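Extracellular haem-binding protein (Streptomyces reticuli, PDB 3FPW) binds and degrades haem outside the cell and, as an oligomer, interacts with its cognate two-component sensor kinase. Local coordinates at residues I168-A173 with E180-A185; S89-D94 with R118-A123; V124-P129 with A134-Q139. All blocks are in the same frame, centred on the assembly; numbering follows the deposited sequence. Where two conformers were deposited one is given.

Interaction 1 (I168-A173 with E180-A185); sequences IGVAGA and EQYARA. With PO4 (phosphate ion), chain D.
Val170 and Ala183 bring their CA atoms to 5.7 Å where strand 168-171 runs roughly antiparallel to helix 180-185, the axes lying 7.2 Å apart at 143°. Strand 163-171 turns through a short loop into helix 176-187, which packs on one face of the antiparallel sheet of this α+β fold, and the pair illustrates how small residues let a helix settle close to a strand. Val170 divides its two methyls between neighbouring helix residues. With CG1 anti to the backbone N (chi1 176°), CG2 is left to press on the helix backbone, 3.7 Å from Ala183 N, and also meets Ala183 CB, while CG1 faces Tyr182 CB. The Ala183 methyl fits between Val170 CG2 and the backbone of Ile168, whose O lies 3.8 Å from Ala183 CB. No hydrogen bond joins the two segments; methyl groups make the contact, partly against backbone atoms. The Tyr182 ring meets Val170 CG1 and Ala173 CB at its edge; its hydroxyl goes on to hydrogen bonds with Asp84 and Arg86. Past the strand end, Gly172 adopts a positive phi and its N-H gives a nearly straight bond (166°) to a phosphate, Gly172 N to O1 being 2.7 Å. Beyond this turn the methyl of Ala173 comes back to the tyrosine, with CB 4.0 Å from Tyr182 CE2 near the plane of the ring.

Interaction 2 (S89-D94 with R118-A123); sequences SVAVVD and RKAFTA. With PO4 (phosphate ion), chain G; PO4 (phosphate ion), chain E; PO4 (phosphate ion), chain D.
Val93 reaches from strand 89-94 to helix 118-123 with each of its side-chain carbons in turn, a worked example of how one branched residue can seat a helix on a sheet. Its CB already lies 3.8 Å from Ala120 CB. From there the two methyls part: CG2, beside the backbone N, makes the closest approach of the contact, 3.5 Å to Ala120 CB, whereas CG1, anti to that N (chi1 174°), lies 4.0 Å from Phe121 CA and touches the edge of the phenyl ring at CD2. Two residues earlier, Ala91 completes the seat for the same alanine, its carbonyl O lying 3.7 Å from Ala120 CB. The strand and helix axes are thus only 7.2 Å apart, inclined at 35°. Away from this apolar strip the helix carries charge. Arg118, extended from CG to NE, uses the edge of its guanidinium for two phosphates, ions probably from the crystallisation liquor: NE donates to one, 3.0 Å to its O2, while NH1 and NH2 grip two oxygens of the other, a bidentate arrangement that should fix the rotation of the group. Lys119 NZ bonds to O3 of a third phosphate at 2.7 Å and also forms a salt bridge with Asp179 and a hydrogen bond with the carbonyl of Val170. Phe121 meets Pro110 of a second subunit, and Arg118 packs on Pro147 of a third. The whole is typical of an α+β sandwich, in which a helix layer lies on an antiparallel sheet and presents part of its outer surface to neighbouring subunits.

Interaction 3 (V124-P129 with A134-Q139); sequences VSWNAP and AKRLAQ
Trp126 and Arg136 meet across a short excursion of the chain, and the case shows how a single long side chain can span to a segment whose backbone stays well away. In segment 134-139 the opening alanine, Ala134, matters for its backbone: its O accepts from Leu137 N at 3.2 Å, the first of three long bonds of i to i+3 spacing, continued from Ala138 N to the carbonyl of Lys135 and from Gln139 N to that of Arg136. Arg136 carries the contact. Its CG stands anti to the carbonyl carbon (chi1 -68°), and the chain then runs extended to NE, which carries the guanidinium to the end of helix 112-126. There NH1 comes within 3.8 Å of Trp126 CD1, and the ring and guanidinium planes are almost perpendicular, 84° apart. The other terminal nitrogen, NH2, rests 4.1 Å from Ala128 CB. One water closes the bridge: it accepts from Arg136 NH1 at 3.0 Å, in the plane of the guanidinium, and donates to Trp126 O at 2.8 Å, thereby satisfying a carbonyl at the helix end. Next along, Leu137 turns to Leu143 and Phe151 and packs on Thr142 of a third subunit. Phe151 also meets the tryptophan ring, which touches Gln111 of a second subunit. The first segment turns out of its helix at Asn127, where phi becomes positive (52°), and Ala128 N probably bonds back to Ala123 O. On those two features the arrangement is a Schellman-like helix C-terminus, joined to segment 134-139 by a water-bridged arginine near a subunit interface.

Overall arrangement
After strand 59-65 and helix 67-83, strand 89-94 opens interaction 2, which closes the loop through strand 99-104 and the start of helix 112-126. Interaction 3 follows at the far end of that helix, closing a much shorter loop around helix 130-135. Strands 155-160 and 163-171 then return the chain to the sheet, and interaction 1 closes the last turn, onto helix 176-187. The three are in series; none crosses or nests. Interactions 1 and 2 are joined by pairing of strands 89-94 and 163-171, with helices on opposite faces of the sheet, and share a phosphate; interactions 2 and 3 share helix 112-126.

Interaction 1 (I168-A173 with E180-A185)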
ATOM      1  N   ILE A 168      -4.255  24.965   1.066  1.00 12.95           N
ATOM      2  CA  ILE A 168      -2.839  25.157   0.804  1.00 13.63           C
ATOM      3  C   ILE A 168      -2.086  24.655   2.031  1.00 13.59           C
ATOM      4  O   ILE A 168      -2.417  25.048   3.160  1.00 14.57           O
ATOM      5  CB  ILE A 168      -2.513  26.636   0.597  1.00 13.72           C
ATOM      6  CG1 ILE A 168      -3.303  27.173  -0.593  1.00 15.58           C
ATOM      7  CG2 ILE A 168      -1.009  26.799   0.390  1.00 15.16           C
ATOM      8  CD1 ILE A 168      -3.207  28.690  -0.778  1.00 17.83           C
ATOM      9  N   GLY A 169      -1.135  23.750   1.813  1.00 12.64           N
ATOM     10  CA  GLY A 169      -0.366  23.155   2.901  1.00 13.29           C
ATOM     11  C   GLY A 169       1.122  23.389   2.731  1.00 12.70           C
ATOM     12  O   GLY A 169       1.630  23.362   1.630  1.00 13.64           O
ATOM     13  N   VAL A 170       1.817  23.668   3.837  1.00 12.90           N
ATOM     14  CA  VAL A 170       3.250  23.958   3.810  1.00 12.31           C
ATOM     15  C   VAL A 170       3.896  23.166   4.895  1.00 11.69           C
ATOM     16  O   VAL A 170       3.330  23.028   5.993  1.00 12.65           O
ATOM     17  CB  VAL A 170       3.529  25.455   4.058  1.00 12.73           C
ATOM     18  CG1 VAL A 170       5.051  25.751   4.120  1.00 12.83           C
ATOM     19  CG2 VAL A 170       2.893  26.259   2.945  1.00 13.63           C
ATOM     20  N   ALA A 171       5.057  22.622   4.596  1.00 12.01           N
ATOM     21  CA  ALA A 171       5.794  21.894   5.630  1.00 12.77           C
ATOM     22  C   ALA A 171       7.284  22.078   5.428  1.00 13.20           C
ATOM     23  O   ALA A 171       7.716  22.370   4.315  1.00 14.01           O
ATOM     24  CB  ALA A 171       5.413  20.390   5.564  1.00 12.70           C
ATOM     25  N   GLY A 172       8.074  21.985   6.501  1.00 14.55           N
ATOM     26  CA  GLY A 172       9.528  22.108   6.353  1.00 15.12           C
ATOM     27  C   GLY A 172      10.136  23.240   7.158  1.00 15.46           C
ATOM     28  O   GLY A 172      11.353  23.274   7.338  1.00 15.98           O
ATOM     29  N   ALA A 173       9.308  24.171   7.638  1.00 16.03           N
ATOM     30  CA  ALA A 173       9.808  25.238   8.508  1.00 17.09           C
ATOM     31  C   ALA A 173      10.019  24.694   9.922  1.00 17.91           C
ATOM     32  O   ALA A 173       9.570  23.586  10.253  1.00 18.64           O
ATOM     33  CB  ALA A 173       8.851  26.431   8.541  1.00 17.43           C
ATOM     34  N   GLU A 180       2.384  27.640   8.673  1.00 16.65           N
ATOM     35  CA  GLU A 180       1.059  28.181   8.404  1.00 16.48           C
ATOM     36  C   GLU A 180       1.103  29.657   8.014  1.00 16.82           C
ATOM     37  O   GLU A 180       0.264  30.115   7.244  1.00 16.92           O
ATOM     38  CB  GLU A 180       0.094  27.910   9.562  1.00 16.13           C
ATOM     39  CG  GLU A 180      -1.325  27.741   9.078  1.00 16.19           C
ATOM     40  CD  GLU A 180      -2.239  27.242  10.173  1.00 16.87           C
ATOM     41  OE1 GLU A 180      -2.927  28.075  10.801  1.00 18.50           O
ATOM     42  OE2 GLU A 180      -2.248  26.021  10.413  1.00 16.36           O
ATOM     43  N   GLN A 181       2.080  30.397   8.543  1.00 17.07           N
ATOM     44  CA  GLN A 181       2.349  31.755   8.060  1.00 17.76           C
ATOM     45  C   GLN A 181       2.586  31.748   6.555  1.00 16.88           C
ATOM     46  O   GLN A 181       2.031  32.567   5.824  1.00 17.10           O
ATOM     47  CB  GLN A 181       3.574  32.333   8.774  1.00 18.85           C
ATOM     48  CG  GLN A 181       3.968  33.761   8.396  1.00 22.52           C
ATOM     49  CD  GLN A 181       5.117  34.288   9.267  1.00 26.77           C
ATOM     50  OE1 GLN A 181       6.237  34.468   8.792  1.00 30.76           O
ATOM     51  NE2 GLN A 181       4.842  34.505  10.545  1.00 28.82           N
ATOM     52  N   TYR A 182       3.417  30.830   6.081  1.00 16.47           N
ATOM     53  CA  TYR A 182       3.718  30.817   4.648  1.00 15.70           C
ATOM     54  C   TYR A 182       2.523  30.337   3.822  1.00 15.68           C
ATOM     55  O   TYR A 182       2.304  30.814   2.699  1.00 16.08           O
ATOM     56  CB  TYR A 182       4.938  29.947   4.366  1.00 15.33           C
ATOM     57  CG  TYR A 182       6.150  30.372   5.169  1.00 15.89           C
ATOM     58  CD1 TYR A 182       6.485  31.713   5.287  1.00 17.38           C
ATOM     59  CD2 TYR A 182       6.966  29.439   5.767  1.00 16.42           C
ATOM     60  CE1 TYR A 182       7.585  32.112   6.012  1.00 19.81           C
ATOM     61  CE2 TYR A 182       8.068  29.817   6.496  1.00 18.38           C
ATOM     62  CZ  TYR A 182       8.378  31.164   6.610  1.00 20.69           C
ATOM     63  OH  TYR A 182       9.485  31.571   7.332  1.00 23.41           O
ATOM     64  N   ALA A 183       1.738  29.416   4.373  1.00 15.63           N
ATOM     65  CA  ALA A 183       0.503  28.984   3.712  1.00 15.97           C
ATOM     66  C   ALA A 183      -0.442  30.178   3.543  1.00 16.29           C
ATOM     67  O   ALA A 183      -1.005  30.379   2.489  1.00 16.22           O
ATOM     68  CB  ALA A 183      -0.199  27.856   4.503  1.00 15.54           C
ATOM     69  N   ARG A 184      -0.603  30.972   4.600  1.00 17.33           N
ATOM     70  CA  ARG A 184      -1.440  32.154   4.525  1.00 18.39           C
ATOM     71  C   ARG A 184      -0.903  33.161   3.515  1.00 18.28           C
ATOM     72  O   ARG A 184      -1.684  33.858   2.868  1.00 18.80           O
ATOM     73  CB  ARG A 184      -1.561  32.823   5.899  1.00 18.53           C
ATOM     74  CG  ARG A 184      -2.438  32.051   6.898  1.00 20.58           C
ATOM     75  CD  ARG A 184      -2.767  32.928   8.108  1.00 22.45           C
ATOM     76  NE  ARG A 184      -1.569  33.435   8.769  1.00 24.78           N
ATOM     77  CZ  ARG A 184      -0.920  32.781   9.733  1.00 25.81           C
ATOM     78  NH1 ARG A 184      -1.355  31.606  10.149  1.00 25.23           N
ATOM     79  NH2 ARG A 184       0.159  33.315  10.299  1.00 26.23           N
ATOM     80  N   ALA A 185       0.419  33.271   3.397  1.00 18.63           N
ATOM     81  CA  ALA A 185       1.024  34.158   2.403  1.00 19.46           C
ATOM     82  C   ALA A 185       0.693  33.716   0.983  1.00 19.78           C
ATOM     83  O   ALA A 185       0.490  34.540   0.092  1.00 20.10           O
ATOM     84  CB  ALA A 185       2.540  34.216   2.598  1.00 19.93           C
TER
HETATM   85  P   PO4 D 159       6.565  19.790   9.211  1.00 30.06           P
HETATM   86  O1  PO4 D 159       6.919  21.208   8.776  1.00 27.87           O
HETATM   87  O2  PO4 D 159       7.157  19.600  10.585  1.00 32.62           O
HETATM   88  O3  PO4 D 159       5.075  19.757   9.329  1.00 31.20           O
HETATM   89  O4  PO4 D 159       7.021  18.641   8.282  1.00 26.57           O

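Interaction 2 (S89-D94 with R118-A123)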
ATOM      1  N   SER A  89       8.165  22.535   1.437  1.00 13.78           N
ATOM      2  CA  SER A  89       7.363  22.033   0.342  1.00 13.71           C
ATOM      3  C   SER A  89       5.974  22.624   0.482  1.00 13.04           C
ATOM      4  O   SER A  89       5.513  22.916   1.604  1.00 13.27           O
ATOM      5  CB  SER A  89       7.259  20.491   0.361  1.00 14.22           C
ATOM      6  OG  SER A  89       8.516  19.860   0.157  1.00 15.41           O
ATOM      7  N   VAL A  90       5.283  22.765  -0.646  1.00 13.26           N
ATOM      8  CA  VAL A  90       3.964  23.387  -0.658  1.00 13.90           C
ATOM      9  C   VAL A  90       3.045  22.536  -1.521  1.00 13.63           C
ATOM     10  O   VAL A  90       3.441  22.043  -2.582  1.00 14.66           O
ATOM     11  CB  VAL A  90       4.021  24.845  -1.206  1.00 13.52           C
ATOM     12  CG1 VAL A  90       2.636  25.490  -1.174  1.00 15.64           C
ATOM     13  CG2 VAL A  90       4.986  25.684  -0.381  1.00 12.62           C
ATOM     14  N   ALA A  91       1.819  22.341  -1.055  1.00 12.59           N
ATOM     15  CA  ALA A  91       0.834  21.622  -1.863  1.00 12.55           C
ATOM     16  C   ALA A  91      -0.448  22.403  -1.919  1.00 12.85           C
ATOM     17  O   ALA A  91      -0.858  22.993  -0.903  1.00 12.53           O
ATOM     18  CB  ALA A  91       0.550  20.248  -1.283  1.00 12.40           C
ATOM     19  N   VAL A  92      -1.136  22.340  -3.064  1.00 12.54           N
ATOM     20  CA  VAL A  92      -2.510  22.843  -3.111  1.00 13.00           C
ATOM     21  C   VAL A  92      -3.410  21.663  -3.460  1.00 12.98           C
ATOM     22  O   VAL A  92      -3.174  20.973  -4.456  1.00 13.70           O
ATOM     23  CB  VAL A  92      -2.674  23.977  -4.152  1.00 13.71           C
ATOM     24  CG1 VAL A  92      -4.119  24.468  -4.228  1.00 12.73           C
ATOM     25  CG2 VAL A  92      -1.703  25.143  -3.856  1.00 13.53           C
ATOM     26  N   VAL A  93      -4.404  21.409  -2.614  1.00 12.67           N
ATOM     27  CA  VAL A  93      -5.291  20.259  -2.763  1.00 12.61           C
ATOM     28  C   VAL A  93      -6.740  20.754  -2.930  1.00 12.73           C
ATOM     29  O   VAL A  93      -7.229  21.607  -2.190  1.00 13.21           O
ATOM     30  CB  VAL A  93      -5.166  19.296  -1.536  1.00 12.38           C
ATOM     31  CG1 VAL A  93      -6.205  18.168  -1.607  1.00 11.66           C
ATOM     32  CG2 VAL A  93      -3.741  18.718  -1.435  1.00 12.14           C
ATOM     33  N   ASP A  94      -7.421  20.240  -3.942  1.00 13.08           N
ATOM     34  CA  ASP A  94      -8.808  20.607  -4.206  1.00 13.38           C
ATOM     35  C   ASP A  94      -9.740  20.046  -3.123  1.00 13.58           C
ATOM     36  O   ASP A  94      -9.445  19.030  -2.482  1.00 13.45           O
ATOM     37  CB  ASP A  94      -9.205  20.001  -5.577  1.00 13.38           C
ATOM     38  CG  ASP A  94     -10.456  20.643  -6.165  1.00 13.66           C
ATOM     39  OD1 ASP A  94     -10.298  21.553  -7.020  1.00 16.28           O
ATOM     40  OD2 ASP A  94     -11.580  20.272  -5.748  1.00 15.42           O
ATOM     41  N   ARG A 118      -0.804  16.400   2.995  1.00 13.45           N
ATOM     42  CA  ARG A 118      -1.808  15.990   3.966  1.00 13.79           C
ATOM     43  C   ARG A 118      -2.395  17.169   4.715  1.00 13.25           C
ATOM     44  O   ARG A 118      -3.587  17.163   5.015  1.00 14.25           O
ATOM     45  CB  ARG A 118      -1.251  14.943   4.917  1.00 14.60           C
ATOM     46  CG  ARG A 118      -0.949  13.666   4.183  1.00 16.55           C
ATOM     47  CD  ARG A 118      -0.487  12.580   5.139  1.00 19.64           C
ATOM     48  NE  ARG A 118      -0.517  11.292   4.453  1.00 26.17           N
ATOM     49  CZ  ARG A 118      -1.176  10.232   4.890  1.00 26.52           C
ATOM     50  NH1 ARG A 118      -1.828  10.268   6.061  1.00 28.41           N
ATOM     51  NH2 ARG A 118      -1.144   9.119   4.174  1.00 32.66           N
ATOM     52  N   LYS A 119      -1.562  18.158   5.044  1.00 12.22           N
ATOM     53  CA  LYS A 119      -2.097  19.358   5.682  1.00 11.74           C
ATOM     54  C   LYS A 119      -3.118  20.062   4.802  1.00 12.06           C
ATOM     55  O   LYS A 119      -4.151  20.507   5.293  1.00 12.56           O
ATOM     56  CB  LYS A 119      -0.995  20.356   6.049  1.00 11.95           C
ATOM     57  CG  LYS A 119      -0.085  19.836   7.147  1.00 12.10           C
ATOM     58  CD  LYS A 119       0.919  20.905   7.500  1.00 12.56           C
ATOM     59  CE  LYS A 119       2.071  20.375   8.345  1.00 13.35           C
ATOM     60  NZ  LYS A 119       3.117  21.440   8.580  1.00 14.18           N
ATOM     61  N   ALA A 120      -2.799  20.213   3.523  1.00 12.11           N
ATOM     62  CA  ALA A 120      -3.732  20.835   2.593  1.00 12.60           C
ATOM     63  C   ALA A 120      -5.070  20.063   2.514  1.00 13.13           C
ATOM     64  O   ALA A 120      -6.158  20.670   2.516  1.00 14.07           O
ATOM     65  CB  ALA A 120      -3.079  20.953   1.201  1.00 11.89           C
ATOM     66  N   PHE A 121      -4.981  18.746   2.405  1.00 12.51           N
ATOM     67  CA  PHE A 121      -6.165  17.903   2.351  1.00 13.00           C
ATOM     68  C   PHE A 121      -6.998  18.107   3.631  1.00 13.86           C
ATOM     69  O   PHE A 121      -8.224  18.152   3.605  1.00 14.14           O
ATOM     70  CB  PHE A 121      -5.685  16.436   2.266  1.00 13.22           C
ATOM     71  CG  PHE A 121      -6.798  15.416   2.229  1.00 12.19           C
ATOM     72  CD1 PHE A 121      -7.217  14.757   3.390  1.00 14.95           C
ATOM     73  CD2 PHE A 121      -7.417  15.095   1.024  1.00 13.83           C
ATOM     74  CE1 PHE A 121      -8.251  13.808   3.349  1.00 14.44           C
ATOM     75  CE2 PHE A 121      -8.430  14.132   0.985  1.00 15.88           C
ATOM     76  CZ  PHE A 121      -8.847  13.507   2.143  1.00 15.09           C
ATOM     77  N   THR A 122      -6.321  18.224   4.769  1.00 14.04           N
ATOM     78  CA  THR A 122      -7.019  18.298   6.046  1.00 13.70           C
ATOM     79  C   THR A 122      -7.738  19.629   6.182  1.00 13.71           C
ATOM     80  O   THR A 122      -8.910  19.694   6.610  1.00 14.76           O
ATOM     81  CB  THR A 122      -6.042  18.069   7.190  1.00 13.03           C
ATOM     82  OG1 THR A 122      -5.453  16.778   6.998  1.00 13.98           O
ATOM     83  CG2 THR A 122      -6.758  18.105   8.526  1.00 14.89           C
ATOM     84  N   ALA A 123      -7.044  20.699   5.802  1.00 14.11           N
ATOM     85  CA  ALA A 123      -7.638  22.029   5.844  1.00 14.19           C
ATOM     86  C   ALA A 123      -8.886  22.151   4.957  1.00 14.17           C
ATOM     87  O   ALA A 123      -9.896  22.761   5.367  1.00 15.03           O
ATOM     88  CB  ALA A 123      -6.615  23.076   5.438  1.00 13.90           C
TER
HETATM   89  P   PO4 G 162      -3.337   6.904   5.249  1.00 51.18           P
HETATM   90  O1  PO4 G 162      -3.566   8.016   6.251  1.00 49.55           O
HETATM   91  O2  PO4 G 162      -1.899   6.435   5.307  1.00 51.14           O
HETATM   92  O3  PO4 G 162      -4.266   5.759   5.588  1.00 51.47           O
HETATM   93  O4  PO4 G 162      -3.638   7.396   3.850  1.00 51.47           O
HETATM   94  P   PO4 E 160      -0.573  11.553   0.728  1.00 65.27           P
HETATM   95  O1  PO4 E 160      -0.581  12.944   0.136  1.00 62.68           O
HETATM   96  O2  PO4 E 160       0.581  11.390   1.703  1.00 62.16           O
HETATM   97  O3  PO4 E 160      -1.874  11.308   1.463  1.00 62.11           O
HETATM   98  O4  PO4 E 160      -0.428  10.554  -0.403  1.00 63.08           O
HETATM   99  P   PO4 D 159       6.565  19.790   9.211  1.00 30.06           P
HETATM  100  O1  PO4 D 159       6.919  21.208   8.776  1.00 27.87           O
HETATM  101  O2  PO4 D 159       7.157  19.600  10.585  1.00 32.62           O
HETATM  102  O3  PO4 D 159       5.075  19.757   9.329  1.00 31.20           O
HETATM  103  O4  PO4 D 159       7.021  18.641   8.282  1.00 26.57           O

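Interaction 3 (V124-P129 with A134-Q139)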
ATOM      1  N   VAL A 124      -8.840  21.594   3.748  1.00 14.13           N
ATOM      2  CA  VAL A 124      -9.966  21.728   2.833  1.00 14.52           C
ATOM      3  C   VAL A 124     -11.117  20.809   3.230  1.00 14.67           C
ATOM      4  O   VAL A 124     -12.270  21.103   2.956  1.00 16.04           O
ATOM      5  CB  VAL A 124      -9.591  21.531   1.339  1.00 14.05           C
ATOM      6  CG1 VAL A 124      -9.400  20.075   1.023  1.00 14.15           C
ATOM      7  CG2 VAL A 124     -10.700  22.131   0.440  1.00 14.23           C
ATOM      8  N   SER A 125     -10.797  19.706   3.902  1.00 15.79           N
ATOM      9  CA  SER A 125     -11.823  18.778   4.372  1.00 15.93           C
ATOM     10  C   SER A 125     -12.716  19.374   5.451  1.00 16.93           C
ATOM     11  O   SER A 125     -13.925  19.113   5.459  1.00 16.97           O
ATOM     12  CB  SER A 125     -11.195  17.493   4.896  1.00 15.60           C
ATOM     13  OG  SER A 125     -10.665  16.724   3.831  1.00 16.46           O
ATOM     14  N   TRP A 126     -12.126  20.149   6.359  1.00 17.60           N
ATOM     15  CA  TRP A 126     -12.892  20.763   7.455  1.00 17.33           C
ATOM     16  C   TRP A 126     -13.073  22.268   7.296  1.00 17.49           C
ATOM     17  O   TRP A 126     -13.707  22.915   8.137  1.00 17.53           O
ATOM     18  CB  TRP A 126     -12.283  20.414   8.833  1.00 18.58           C
ATOM     19  CG  TRP A 126     -12.649  19.029   9.285  1.00 18.52           C
ATOM     20  CD1 TRP A 126     -13.779  18.657   9.970  1.00 21.52           C
ATOM     21  CD2 TRP A 126     -11.894  17.830   9.083  1.00 18.72           C
ATOM     22  NE1 TRP A 126     -13.773  17.304  10.198  1.00 22.48           N
ATOM     23  CE2 TRP A 126     -12.630  16.770   9.659  1.00 19.95           C
ATOM     24  CE3 TRP A 126     -10.675  17.545   8.463  1.00 17.46           C
ATOM     25  CZ2 TRP A 126     -12.171  15.448   9.655  1.00 18.90           C
ATOM     26  CZ3 TRP A 126     -10.222  16.218   8.453  1.00 16.54           C
ATOM     27  CH2 TRP A 126     -10.977  15.193   9.039  1.00 16.89           C
ATOM     28  N   ASN A 127     -12.564  22.828   6.196  1.00 17.23           N
ATOM     29  CA  ASN A 127     -12.657  24.262   5.966  1.00 17.49           C
ATOM     30  C   ASN A 127     -12.146  25.062   7.163  1.00 17.63           C
ATOM     31  O   ASN A 127     -12.800  26.008   7.640  1.00 17.97           O
ATOM     32  CB  ASN A 127     -14.081  24.677   5.598  1.00 18.04           C
ATOM     33  CG  ASN A 127     -14.147  26.091   5.105  1.00 17.82           C
ATOM     34  OD1 ASN A 127     -13.161  26.622   4.589  1.00 17.82           O
ATOM     35  ND2 ASN A 127     -15.324  26.718   5.233  1.00 20.73           N
ATOM     36  N   ALA A 128     -10.961  24.701   7.623  1.00 16.80           N
ATOM     37  CA  ALA A 128     -10.384  25.324   8.822  1.00 16.71           C
ATOM     38  C   ALA A 128      -8.878  25.182   8.760  1.00 16.49           C
ATOM     39  O   ALA A 128      -8.378  24.191   8.226  1.00 16.47           O
ATOM     40  CB  ALA A 128     -10.917  24.633  10.086  1.00 16.87           C
ATOM     41  N   PRO A 129      -8.144  26.132   9.348  1.00 16.64           N
ATOM     42  CA  PRO A 129      -6.681  26.022   9.430  1.00 16.95           C
ATOM     43  C   PRO A 129      -6.296  24.802  10.266  1.00 16.63           C
ATOM     44  O   PRO A 129      -6.981  24.491  11.241  1.00 17.26           O
ATOM     45  CB  PRO A 129      -6.265  27.305  10.155  1.00 17.12           C
ATOM     46  CG  PRO A 129      -7.453  28.216  10.119  1.00 18.30           C
ATOM     47  CD  PRO A 129      -8.661  27.334  10.033  1.00 16.28           C
ATOM     48  N   ALA A 134      -6.014  20.958  15.022  1.00 19.97           N
ATOM     49  CA  ALA A 134      -5.177  20.191  15.933  1.00 19.98           C
ATOM     50  C   ALA A 134      -5.725  20.298  17.346  1.00 20.67           C
ATOM     51  O   ALA A 134      -5.669  19.342  18.123  1.00 20.38           O
ATOM     52  CB  ALA A 134      -3.736  20.677  15.876  1.00 20.31           C
ATOM     53  N   LYS A 135      -6.296  21.455  17.654  1.00 21.62           N
ATOM     54  CA  LYS A 135      -6.821  21.717  18.990  1.00 22.95           C
ATOM     55  C   LYS A 135      -8.114  20.951  19.256  1.00 23.17           C
ATOM     56  O   LYS A 135      -8.473  20.680  20.416  1.00 23.31           O
ATOM     57  CB  LYS A 135      -6.983  23.219  19.191  1.00 23.59           C
ATOM     58  CG  LYS A 135      -5.662  23.948  19.065  1.00 26.24           C
ATOM     59  CD  LYS A 135      -5.831  25.460  19.176  1.00 30.54           C
ATOM     60  CE  LYS A 135      -4.624  26.192  18.604  1.00 33.68           C
ATOM     61  NZ  LYS A 135      -3.358  25.964  19.351  1.00 37.05           N
ATOM     62  N   ARG A 136      -8.790  20.554  18.181  1.00 23.10           N
ATOM     63  CA  ARG A 136     -10.000  19.744  18.298  1.00 23.64           C
ATOM     64  C   ARG A 136      -9.712  18.346  18.811  1.00 23.44           C
ATOM     65  O   ARG A 136     -10.613  17.658  19.293  1.00 23.09           O
ATOM     66  CB  ARG A 136     -10.718  19.638  16.956  1.00 24.64           C
ATOM     67  CG  ARG A 136     -11.300  20.940  16.484  1.00 26.91           C
ATOM     68  CD  ARG A 136     -12.076  20.732  15.203  1.00 29.73           C
ATOM     69  NE  ARG A 136     -12.461  22.003  14.604  1.00 33.08           N
ATOM     70  CZ  ARG A 136     -13.224  22.111  13.520  1.00 31.99           C
ATOM     71  NH1 ARG A 136     -13.674  21.021  12.916  1.00 34.21           N
ATOM     72  NH2 ARG A 136     -13.520  23.309  13.029  1.00 34.72           N
ATOM     73  N   LEU A 137      -8.461  17.916  18.684  1.00 22.86           N
ATOM     74  CA  LEU A 137      -8.064  16.597  19.146  1.00 23.20           C
ATOM     75  C   LEU A 137      -8.199  16.433  20.665  1.00 24.08           C
ATOM     76  O   LEU A 137      -8.254  15.312  21.179  1.00 24.38           O
ATOM     77  CB  LEU A 137      -6.635  16.305  18.701  1.00 22.91           C
ATOM     78  CG  LEU A 137      -6.457  16.205  17.191  1.00 22.69           C
ATOM     79  CD1 LEU A 137      -5.009  15.937  16.840  1.00 22.69           C
ATOM     80  CD2 LEU A 137      -7.360  15.124  16.600  1.00 22.56           C
ATOM     81  N   ALA A 138      -8.288  17.553  21.374  1.00 24.68           N
ATOM     82  CA  ALA A 138      -8.478  17.501  22.815  1.00 25.75           C
ATOM     83  C   ALA A 138      -9.811  16.848  23.182  1.00 25.90           C
ATOM     84  O   ALA A 138      -9.878  16.070  24.126  1.00 27.68           O
ATOM     85  CB  ALA A 138      -8.378  18.902  23.422  1.00 25.78           C
ATOM     86  N   GLN A 139     -10.859  17.140  22.413  0.50 26.15           N
ATOM     87  CA  GLN A 139     -12.191  16.599  22.692  0.50 25.82           C
ATOM     88  C   GLN A 139     -12.646  15.514  21.700  0.50 25.40           C
ATOM     89  O   GLN A 139     -13.633  14.822  21.942  0.50 25.38           O
ATOM     90  CB  GLN A 139     -13.229  17.722  22.780  0.50 26.39           C
ATOM     91  CG  GLN A 139     -13.631  18.325  21.443  0.50 27.85           C
ATOM     92  CD  GLN A 139     -13.732  19.848  21.481  0.50 24.55           C
ATOM     93  OE1 GLN A 139     -14.321  20.428  22.398  0.50 32.41           O
ATOM     94  NE2 GLN A 139     -13.154  20.501  20.480  0.50 31.08           N
TER
HETATM   95  O   HOH W   1     -15.000  22.138  10.448  1.00 32.28           O